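Local coordinates for CBS domain-containing protein (Pyrococcus horikoshii, PDB 2YZQ) that is of unknown function but binds S-adenosylmethionine between two of its four CBS domains, probably as a sensor or regulatory module, at residues V243-L255 / L264-V276. Numbering follows the deposited sequence.
Sequences VALKMAKYSIEQL and LIGLIRDFDLLKV. With SAM (S-adenosylmethionine), chain B.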
loop_
_atom_site.group_PDB
_atom_site.type_symbol
_atom_site.label_atom_id
_atom_site.label_comp_id
_atom_site.label_asym_id
_atom_site.label_seq_id
_atom_site.Cartn_x
_atom_site.Cartn_y
_atom_site.Cartn_z
ATOM N N VAL A 243 13.714 2.214 4.603
ATOM C CA VAL A 243 12.395 2.674 4.187
ATOM C C VAL A 243 11.333 1.725 4.749
ATOM O O VAL A 243 10.314 2.163 5.282
ATOM C CB VAL A 243 12.276 2.736 2.647
ATOM C CG1 VAL A 243 10.836 3.027 2.250
ATOM C CG2 VAL A 243 13.193 3.831 2.104
ATOM N N ALA A 244 11.575 0.424 4.638
ATOM C CA ALA A 244 10.616 -0.551 5.150
ATOM C C ALA A 244 10.489 -0.428 6.666
ATOM O O ALA A 244 9.394 -0.555 7.217
ATOM C CB ALA A 244 11.044 -1.960 4.764
ATOM N N LEU A 245 11.608 -0.187 7.340
ATOM C CA LEU A 245 11.589 -0.031 8.789
ATOM C C LEU A 245 10.678 1.126 9.176
ATOM O O LEU A 245 9.904 1.022 10.130
ATOM C CB LEU A 245 13.005 0.221 9.321
ATOM C CG LEU A 245 13.849 -1.012 9.657
ATOM C CD1 LEU A 245 13.380 -1.600 10.971
ATOM C CD2 LEU A 245 13.742 -2.039 8.548
ATOM N N LYS A 246 10.771 2.227 8.435
ATOM C CA LYS A 246 9.947 3.398 8.710
ATOM C C LYS A 246 8.478 3.127 8.386
ATOM O O LYS A 246 7.584 3.531 9.129
ATOM C CB LYS A 246 10.448 4.604 7.905
ATOM C CG LYS A 246 11.832 5.091 8.317
ATOM C CD LYS A 246 12.253 6.306 7.495
ATOM C CE LYS A 246 13.625 6.828 7.905
ATOM N NZ LYS A 246 13.631 7.382 9.292
ATOM N N MET A 247 8.226 2.445 7.273
ATOM C CA MET A 247 6.857 2.121 6.892
ATOM C C MET A 247 6.204 1.264 7.970
ATOM O O MET A 247 5.043 1.472 8.322
ATOM C CB MET A 247 6.831 1.378 5.554
ATOM C CG MET A 247 7.251 2.238 4.369
ATOM S SD MET A 247 7.213 1.322 2.817
ATOM C CE MET A 247 7.203 2.677 1.638
ATOM N N ALA A 248 6.957 0.301 8.493
ATOM C CA ALA A 248 6.445 -0.583 9.535
ATOM C C ALA A 248 6.263 0.157 10.857
ATOM O O ALA A 248 5.228 0.037 11.514
ATOM C CB ALA A 248 7.395 -1.765 9.725
ATOM N N LYS A 249 7.275 0.927 11.238
ATOM C CA LYS A 249 7.255 1.683 12.488
ATOM C C LYS A 249 6.095 2.672 12.596
ATOM O O LYS A 249 5.432 2.756 13.633
ATOM C CB LYS A 249 8.580 2.432 12.652
ATOM C CG LYS A 249 8.647 3.345 13.865
ATOM C CD LYS A 249 10.006 4.021 13.965
ATOM C CE LYS A 249 11.122 2.995 14.105
ATOM N NZ LYS A 249 12.461 3.640 14.216
ATOM N N TYR A 250 5.853 3.412 11.520
ATOM C CA TYR A 250 4.803 4.420 11.496
ATOM C C TYR A 250 3.501 3.953 10.847
ATOM O O TYR A 250 2.524 4.706 10.799
ATOM C CB TYR A 250 5.322 5.666 10.775
ATOM C CG TYR A 250 6.539 6.277 11.432
ATOM C CD1 TYR A 250 6.433 6.948 12.650
ATOM C CD2 TYR A 250 7.801 6.167 10.848
ATOM C CE1 TYR A 250 7.554 7.499 13.269
ATOM C CE2 TYR A 250 8.929 6.711 11.457
ATOM C CZ TYR A 250 8.797 7.376 12.667
ATOM O OH TYR A 250 9.910 7.915 13.273
ATOM N N SER A 251 3.490 2.714 10.361
ATOM C CA SER A 251 2.318 2.144 9.703
ATOM C C SER A 251 1.867 3.022 8.545
ATOM O O SER A 251 0.693 3.370 8.433
ATOM C CB SER A 251 1.170 1.967 10.697
ATOM O OG SER A 251 1.477 0.956 11.647
ATOM N N ILE A 252 2.818 3.383 7.693
ATOM C CA ILE A 252 2.528 4.218 6.534
ATOM C C ILE A 252 2.963 3.480 5.273
ATOM O O ILE A 252 3.938 2.725 5.286
ATOM C CB ILE A 252 3.252 5.575 6.634
ATOM C CG1 ILE A 252 4.741 5.350 6.904
ATOM C CG2 ILE A 252 2.606 6.422 7.737
ATOM C CD1 ILE A 252 5.530 6.630 7.154
ATOM N N GLU A 253 2.234 3.706 4.184
ATOM C CA GLU A 253 2.512 3.031 2.923
ATOM C C GLU A 253 3.389 3.803 1.943
ATOM O O GLU A 253 3.675 3.309 0.853
ATOM C CB GLU A 253 1.192 2.670 2.233
ATOM C CG GLU A 253 0.294 1.734 3.047
ATOM C CD GLU A 253 -0.664 2.460 3.982
ATOM O OE1 GLU A 253 -0.464 3.662 4.269
ATOM O OE2 GLU A 253 -1.625 1.810 4.446
ATOM N N GLN A 254 3.819 5.003 2.320
ATOM C CA GLN A 254 4.645 5.799 1.420
ATOM C C GLN A 254 5.427 6.904 2.113
ATOM O O GLN A 254 4.962 7.487 3.094
ATOM C CB GLN A 254 3.776 6.442 0.337
ATOM C CG GLN A 254 2.761 7.453 0.875
ATOM C CD GLN A 254 1.653 6.803 1.675
ATOM O OE1 GLN A 254 0.929 5.947 1.167
ATOM N NE2 GLN A 254 1.503 7.218 2.934
ATOM N N LEU A 255 6.614 7.189 1.585
ATOM C CA LEU A 255 7.461 8.255 2.110
ATOM C C LEU A 255 7.864 9.193 0.990
ATOM O O LEU A 255 8.369 8.753 -0.042
ATOM C CB LEU A 255 8.755 7.714 2.730
ATOM C CG LEU A 255 8.764 7.026 4.097
ATOM C CD1 LEU A 255 7.970 5.741 4.043
ATOM C CD2 LEU A 255 10.207 6.749 4.504
ATOM N N LEU A 264 10.808 18.274 -2.578
ATOM C CA LEU A 264 10.178 17.053 -3.070
ATOM C C LEU A 264 10.613 16.679 -4.484
ATOM O O LEU A 264 10.458 17.465 -5.419
ATOM C CB LEU A 264 8.659 17.220 -3.026
ATOM C CG LEU A 264 7.787 16.000 -3.309
ATOM C CD1 LEU A 264 8.067 14.928 -2.260
ATOM C CD2 LEU A 264 6.316 16.405 -3.280
ATOM N N ILE A 265 11.130 15.463 -4.635
ATOM C CA ILE A 265 11.586 14.988 -5.939
ATOM C C ILE A 265 10.999 13.632 -6.313
ATOM O O ILE A 265 11.273 13.106 -7.391
ATOM C CB ILE A 265 13.129 14.896 -5.993
ATOM C CG1 ILE A 265 13.645 13.878 -4.967
ATOM C CG2 ILE A 265 13.731 16.273 -5.736
ATOM C CD1 ILE A 265 15.161 13.690 -4.989
ATOM N N GLY A 266 10.183 13.070 -5.430
ATOM C CA GLY A 266 9.589 11.778 -5.721
ATOM C C GLY A 266 8.819 11.196 -4.555
ATOM O O GLY A 266 8.573 11.871 -3.557
ATOM N N LEU A 267 8.451 9.925 -4.679
ATOM C CA LEU A 267 7.699 9.249 -3.635
ATOM C C LEU A 267 8.043 7.771 -3.669
ATOM O O LEU A 267 8.084 7.172 -4.741
ATOM C CB LEU A 267 6.196 9.423 -3.887
ATOM C CG LEU A 267 5.226 8.815 -2.866
ATOM C CD1 LEU A 267 5.286 9.627 -1.578
ATOM C CD2 LEU A 267 3.810 8.811 -3.426
ATOM N N ILE A 268 8.335 7.187 -2.512
ATOM C CA ILE A 268 8.608 5.756 -2.483
ATOM C C ILE A 268 7.432 5.096 -1.761
ATOM O O ILE A 268 7.222 5.307 -0.567
ATOM C CB ILE A 268 9.970 5.415 -1.792
ATOM C CG1 ILE A 268 10.213 3.903 -1.856
ATOM C CG2 ILE A 268 10.006 5.920 -0.346
ATOM C CD1 ILE A 268 10.433 3.380 -3.268
ATOM N N ARG A 269 6.641 4.337 -2.518
ATOM C CA ARG A 269 5.467 3.643 -1.994
ATOM C C ARG A 269 5.875 2.217 -1.673
ATOM O O ARG A 269 6.879 1.722 -2.193
ATOM C CB ARG A 269 4.352 3.589 -3.048
ATOM C CG ARG A 269 3.907 4.948 -3.610
ATOM C CD ARG A 269 2.938 4.716 -4.767
ATOM N NE ARG A 269 3.612 4.018 -5.856
ATOM C CZ ARG A 269 2.994 3.303 -6.791
ATOM N NH1 ARG A 269 1.673 3.183 -6.783
ATOM N NH2 ARG A 269 3.704 2.701 -7.738
ATOM N N ASP A 270 5.100 1.553 -0.822
ATOM C CA ASP A 270 5.404 0.170 -0.494
ATOM C C ASP A 270 5.369 -0.649 -1.782
ATOM O O ASP A 270 6.184 -1.547 -1.988
ATOM C CB ASP A 270 4.405 -0.391 0.546
ATOM C CG ASP A 270 2.937 -0.090 0.219
ATOM O OD1 ASP A 270 2.610 0.319 -0.914
ATOM O OD2 ASP A 270 2.083 -0.291 1.118
ATOM N N PHE A 271 4.437 -0.301 -2.661
ATOM C CA PHE A 271 4.266 -0.987 -3.934
ATOM C C PHE A 271 5.516 -0.868 -4.807
ATOM O O PHE A 271 5.825 -1.764 -5.593
ATOM C CB PHE A 271 3.063 -0.395 -4.678
ATOM C CG PHE A 271 2.405 -1.352 -5.634
ATOM C CD1 PHE A 271 1.676 -2.437 -5.157
ATOM C CD2 PHE A 271 2.508 -1.167 -7.009
ATOM C CE1 PHE A 271 1.054 -3.326 -6.035
ATOM C CE2 PHE A 271 1.890 -2.053 -7.900
ATOM C CZ PHE A 271 1.162 -3.135 -7.407
ATOM N N ASP A 272 6.240 0.239 -4.666
ATOM C CA ASP A 272 7.445 0.454 -5.459
ATOM C C ASP A 272 8.576 -0.456 -5.010
ATOM O O ASP A 272 9.455 -0.808 -5.796
ATOM C CB ASP A 272 7.895 1.916 -5.366
ATOM C CG ASP A 272 6.911 2.867 -6.013
ATOM O OD1 ASP A 272 6.524 2.607 -7.168
ATOM O OD2 ASP A 272 6.526 3.871 -5.374
ATOM N N LEU A 273 8.558 -0.829 -3.737
ATOM C CA LEU A 273 9.592 -1.700 -3.202
ATOM C C LEU A 273 9.494 -3.108 -3.787
ATOM O O LEU A 273 10.477 -3.846 -3.801
ATOM C CB LEU A 273 9.501 -1.730 -1.673
ATOM C CG LEU A 273 9.835 -0.384 -1.019
ATOM C CD1 LEU A 273 9.697 -0.491 0.493
ATOM C CD2 LEU A 273 11.251 0.032 -1.392
ATOM N N LEU A 274 8.318 -3.471 -4.292
ATOM C CA LEU A 274 8.127 -4.792 -4.889
ATOM C C LEU A 274 9.048 -4.967 -6.094
ATOM O O LEU A 274 9.467 -6.075 -6.417
ATOM C CB LEU A 274 6.676 -4.975 -5.335
ATOM C CG LEU A 274 5.595 -4.930 -4.252
ATOM C CD1 LEU A 274 4.231 -5.041 -4.900
ATOM C CD2 LEU A 274 5.807 -6.062 -3.253
ATOM N N LYS A 275 9.370 -3.860 -6.753
ATOM C CA LYS A 275 10.231 -3.908 -7.926
ATOM C C LYS A 275 11.633 -4.411 -7.594
ATOM O O LYS A 275 12.358 -4.894 -8.468
ATOM C CB LYS A 275 10.299 -2.523 -8.568
ATOM C CG LYS A 275 8.926 -1.974 -8.939
ATOM C CD LYS A 275 9.031 -0.637 -9.646
ATOM C CE LYS A 275 9.651 0.424 -8.752
ATOM N NZ LYS A 275 9.859 1.688 -9.518
ATOM N N VAL A 276 12.017 -4.289 -6.328
ATOM C CA VAL A 276 13.325 -4.747 -5.889
ATOM C C VAL A 276 13.420 -6.268 -6.026
ATOM O O VAL A 276 14.484 -6.809 -6.331
ATOM C CB VAL A 276 13.577 -4.363 -4.418
ATOM C CG1 VAL A 276 14.912 -4.924 -3.949
ATOM C CG2 VAL A 276 13.544 -2.849 -4.271
HETATM N N SAM B . -3.946 2.827 5.287
HETATM C CA SAM B . -3.670 2.963 6.725
HETATM C C SAM B . -4.971 2.902 7.506
HETATM O O SAM B . -4.951 2.729 8.714
HETATM O OXT SAM B . -6.038 3.026 6.932
HETATM C CB SAM B . -2.959 4.300 6.973
HETATM C CG SAM B . -2.243 4.266 8.325
HETATM S SD SAM B . -1.170 5.723 8.503
HETATM C CE SAM B . -0.709 5.523 10.257
HETATM C "C5'" SAM B . -2.288 7.143 8.474
HETATM C "C4'" SAM B . -1.560 8.367 9.032
HETATM O "O4'" SAM B . -0.188 8.376 8.566
HETATM C "C3'" SAM B . -2.209 9.676 8.563
HETATM O "O3'" SAM B . -2.283 10.594 9.666
HETATM C "C2'" SAM B . -1.249 10.163 7.468
HETATM O "O2'" SAM B . -1.329 11.580 7.283
HETATM C "C1'" SAM B . 0.094 9.681 8.036
HETATM N N9 SAM B . 1.148 9.576 7.025
HETATM C C8 SAM B . 1.106 8.950 5.800
HETATM N N7 SAM B . 2.295 8.971 5.258
HETATM C C5 SAM B . 3.122 9.718 6.038
HETATM C C6 SAM B . 4.466 10.178 5.956
HETATM N N6 SAM B . 5.250 9.886 4.859
HETATM N N1 SAM B . 4.968 10.912 6.971
HETATM C C2 SAM B . 4.222 11.265 8.024
HETATM N N3 SAM B . 2.972 10.831 8.159
HETATM C C4 SAM B . 2.384 10.092 7.187
#
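Leu267 opens the contact by laying its CD1 alongside the bent side chain of Gln254 and against Leu255 O (3.6 Å). Antiparallel pairing follows at Ile268, whose N and O both bond to Leu255, the N-H...O angle to Leu255 O being nearly straight at 178°. On the opposite face from Gln254, Ile268 CG2 meets Leu255 CB at 3.8 Å and Val243 CG1 of the helix. Arg269 and Gln254 form a non-hydrogen-bonded antiparallel pair; Arg269 N turns to Asp272 OD2, and NE and NH2 grip the Asp272 carboxylate side-on. Asp270 N donates to Glu253 O (2.8 Å) where the chain leaves strand 263-269, while CE of the extended Met247 lies 3.4 Å from Asp270 N. The Asp270 and Glu253 side chains lie side by side, pointing the same way, with their carboxylate planes almost perpendicular (87°); Asp270 OD2, which touches Glu253 CB, is salt-bridged to Arg92. The bend at chi2 (89°) carries Glu253 OE2 to SAM N at 2.7 Å; an alanine here would probably leave that amino group without its carboxylate partner. Gln254 O accepts from SAM N6 and NE2 gives a weak bond to SAM N7, bringing backbone and side chain to the adenine. Finally, Leu273 CD1 meets Met247 SD tip to tip (3.9 Å). This CBS-domain unit thus packs helix 240-250 over hairpin 254-259/263-269, with helix 109-117 against Asp270 and Leu273 and strand 159-163 touching Gln254.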